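Local coordinates for ferredoxin (Rhodopseudomonas palustris, PDB 4LTU), which carries a [2Fe-2S] cluster and probably shuttles single electrons between redox partners, as related adrenodoxin- and putidaredoxin-type ferredoxins do, at residues A[51-56]-A[87-92]. Residues are numbered along the deposited sequence; the frame is centred on the assembly and turned at random.
Sequences VYVDDL and CQIKIA. With FES (Fe2/s2 (inorganic) cluster), chain C.
With CG1 anti to its carbonyl carbon (chi1 -68°) and CD1 carried on in an extended chain (chi2 161°), Ile-89 places its terminal methyl, CD1, against two valines of strand 50-53. Val-51 and Val-53, two residues apart on that strand, both direct their CB toward the 87-92 segment, and each offers CG2, though from different rotamers: in Val-51 it lies between the backbone N and the carbonyl carbon, in Val-53 anti to the carbonyl carbon. Ile-89 CD1 lies 4.2 Å from Val-51 CG2 and equally 4.2 Å from Val-53 CG2, so one methyl sits against two. The approaches differ: the Val-53 and Ile-89 side chains meet tip to tip, whereas that of Val-51 crosses Ile-89 at a slant. Separations of this size indicate ordinary van der Waals packing, and even the nearest CA atoms, those of Val-51 and Cys-87, are 9.6 Å apart, too far for main-chain pairing. All three residues are buried, yet the two segments share a mere 74 Å² of surface. In the fold of this 2Fe-2S domain, the contact joins an inner strand of the mixed beta-sheet to the loop that leaves edge strand 83-85; Arg-84 of that strand touches both Val-53 and Ile-89, and Leu-100 of strand 99-101 flanks Val-53. Near its start the same loop carries a cluster ligand. Cys-87 SG binds the iron atom FE2 at 2.1 Å, and Cys-49, just ahead of the valines in sequence, is another of the cysteines that hold the cluster. Gln-88 folds back so that its NE2 donates a hydrogen bond of 3.1 Å to Cys-87 SG, nearly straight at 168° and with the sulfur in the amide plane. Such an N-H...S bond may draw negative charge off the thiolate and influence the cluster's redox potential.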
# COMPACT_ATOMS: atom_id res chain seq x y z
N VAL A 51 2.11 -2.30 2.91
CA VAL A 51 1.53 -1.17 3.64
C VAL A 51 0.54 -1.64 4.69
O VAL A 51 0.03 -2.75 4.61
CB VAL A 51 0.79 -0.15 2.73
CG1 VAL A 51 1.77 0.68 1.88
CG2 VAL A 51 -0.28 -0.82 1.88
N TYR A 52 0.27 -0.80 5.69
CA TYR A 52 -0.88 -1.00 6.59
C TYR A 52 -2.01 -0.04 6.23
O TYR A 52 -1.87 1.18 6.26
CB TYR A 52 -0.51 -0.85 8.06
CG TYR A 52 0.89 -1.36 8.50
CD1 TYR A 52 1.26 -2.70 8.32
CD2 TYR A 52 1.79 -0.51 9.15
CE1 TYR A 52 2.52 -3.17 8.73
CE2 TYR A 52 3.04 -0.97 9.58
CZ TYR A 52 3.40 -2.31 9.37
OH TYR A 52 4.64 -2.75 9.80
N VAL A 53 -3.14 -0.60 5.84
CA VAL A 53 -4.33 0.17 5.58
C VAL A 53 -4.89 0.66 6.93
O VAL A 53 -4.83 -0.06 7.96
CB VAL A 53 -5.36 -0.68 4.86
CG1 VAL A 53 -6.56 0.15 4.48
CG2 VAL A 53 -4.72 -1.31 3.60
N ASP A 54 -5.39 1.89 6.95
CA ASP A 54 -6.00 2.41 8.16
C ASP A 54 -7.18 1.54 8.57
O ASP A 54 -8.04 1.20 7.74
CB ASP A 54 -6.46 3.86 7.99
CG ASP A 54 -6.56 4.57 9.32
OD1 ASP A 54 -5.62 4.41 10.14
OD2 ASP A 54 -7.58 5.28 9.56
N ASP A 55 -7.19 1.20 9.86
CA ASP A 55 -8.26 0.44 10.52
C ASP A 55 -9.66 0.69 9.95
O ASP A 55 -10.43 -0.24 9.76
CB ASP A 55 -8.22 0.74 12.03
CG ASP A 55 -9.24 -0.10 12.83
OD1 ASP A 55 -9.46 -1.29 12.47
OD2 ASP A 55 -9.80 0.44 13.83
N LEU A 56 -9.97 1.95 9.65
CA LEU A 56 -11.28 2.36 9.16
C LEU A 56 -11.49 2.21 7.66
O LEU A 56 -12.65 2.21 7.20
CB LEU A 56 -11.60 3.80 9.61
CG LEU A 56 -11.52 4.07 11.11
CD1 LEU A 56 -11.34 5.55 11.35
CD2 LEU A 56 -12.72 3.49 11.95
N CYS A 87 0.70 -2.54 -4.38
CA CYS A 87 0.53 -2.65 -5.84
C CYS A 87 -0.78 -3.40 -6.18
O CYS A 87 -1.28 -3.31 -7.31
CB CYS A 87 1.75 -3.32 -6.49
SG CYS A 87 2.02 -5.07 -6.02
N GLN A 88 -1.33 -4.12 -5.20
CA GLN A 88 -2.62 -4.79 -5.37
C GLN A 88 -3.84 -3.96 -4.89
O GLN A 88 -4.96 -4.46 -4.86
CB GLN A 88 -2.60 -6.17 -4.67
CG GLN A 88 -1.43 -7.06 -5.05
CD GLN A 88 -1.35 -7.32 -6.51
OE1 GLN A 88 -2.21 -8.01 -7.07
NE2 GLN A 88 -0.33 -6.76 -7.18
N ILE A 89 -3.61 -2.70 -4.50
CA ILE A 89 -4.72 -1.81 -4.19
C ILE A 89 -5.00 -0.87 -5.39
O ILE A 89 -4.14 -0.06 -5.76
CB ILE A 89 -4.44 -0.98 -2.92
CG1 ILE A 89 -4.42 -1.90 -1.68
CG2 ILE A 89 -5.46 0.13 -2.77
CD1 ILE A 89 -3.71 -1.32 -0.44
N LYS A 90 -6.18 -1.02 -5.97
CA LYS A 90 -6.60 -0.22 -7.09
C LYS A 90 -7.49 0.91 -6.57
O LYS A 90 -8.43 0.68 -5.78
CB LYS A 90 -7.33 -1.09 -8.13
CG LYS A 90 -6.40 -2.08 -8.91
CD LYS A 90 -7.12 -3.44 -9.18
CE LYS A 90 -6.66 -4.16 -10.48
NZ LYS A 90 -7.46 -5.40 -10.78
N ILE A 91 -7.19 2.13 -7.02
CA ILE A 91 -7.91 3.31 -6.59
C ILE A 91 -9.19 3.54 -7.40
O ILE A 91 -9.22 3.34 -8.62
CB ILE A 91 -6.99 4.54 -6.51
CG1 ILE A 91 -6.13 4.39 -5.27
CG2 ILE A 91 -7.81 5.86 -6.38
CD1 ILE A 91 -4.68 4.46 -5.55
N ALA A 92 -10.24 3.90 -6.67
CA ALA A 92 -11.57 4.15 -7.21
C ALA A 92 -12.15 5.34 -6.45
O ALA A 92 -11.65 5.70 -5.38
CB ALA A 92 -12.47 2.92 -7.04
FE1 FES C . 6.20 -6.78 -5.83
FE2 FES C . 3.86 -5.22 -4.96
S1 FES C . 4.32 -7.37 -4.94
S2 FES C . 5.77 -4.61 -5.78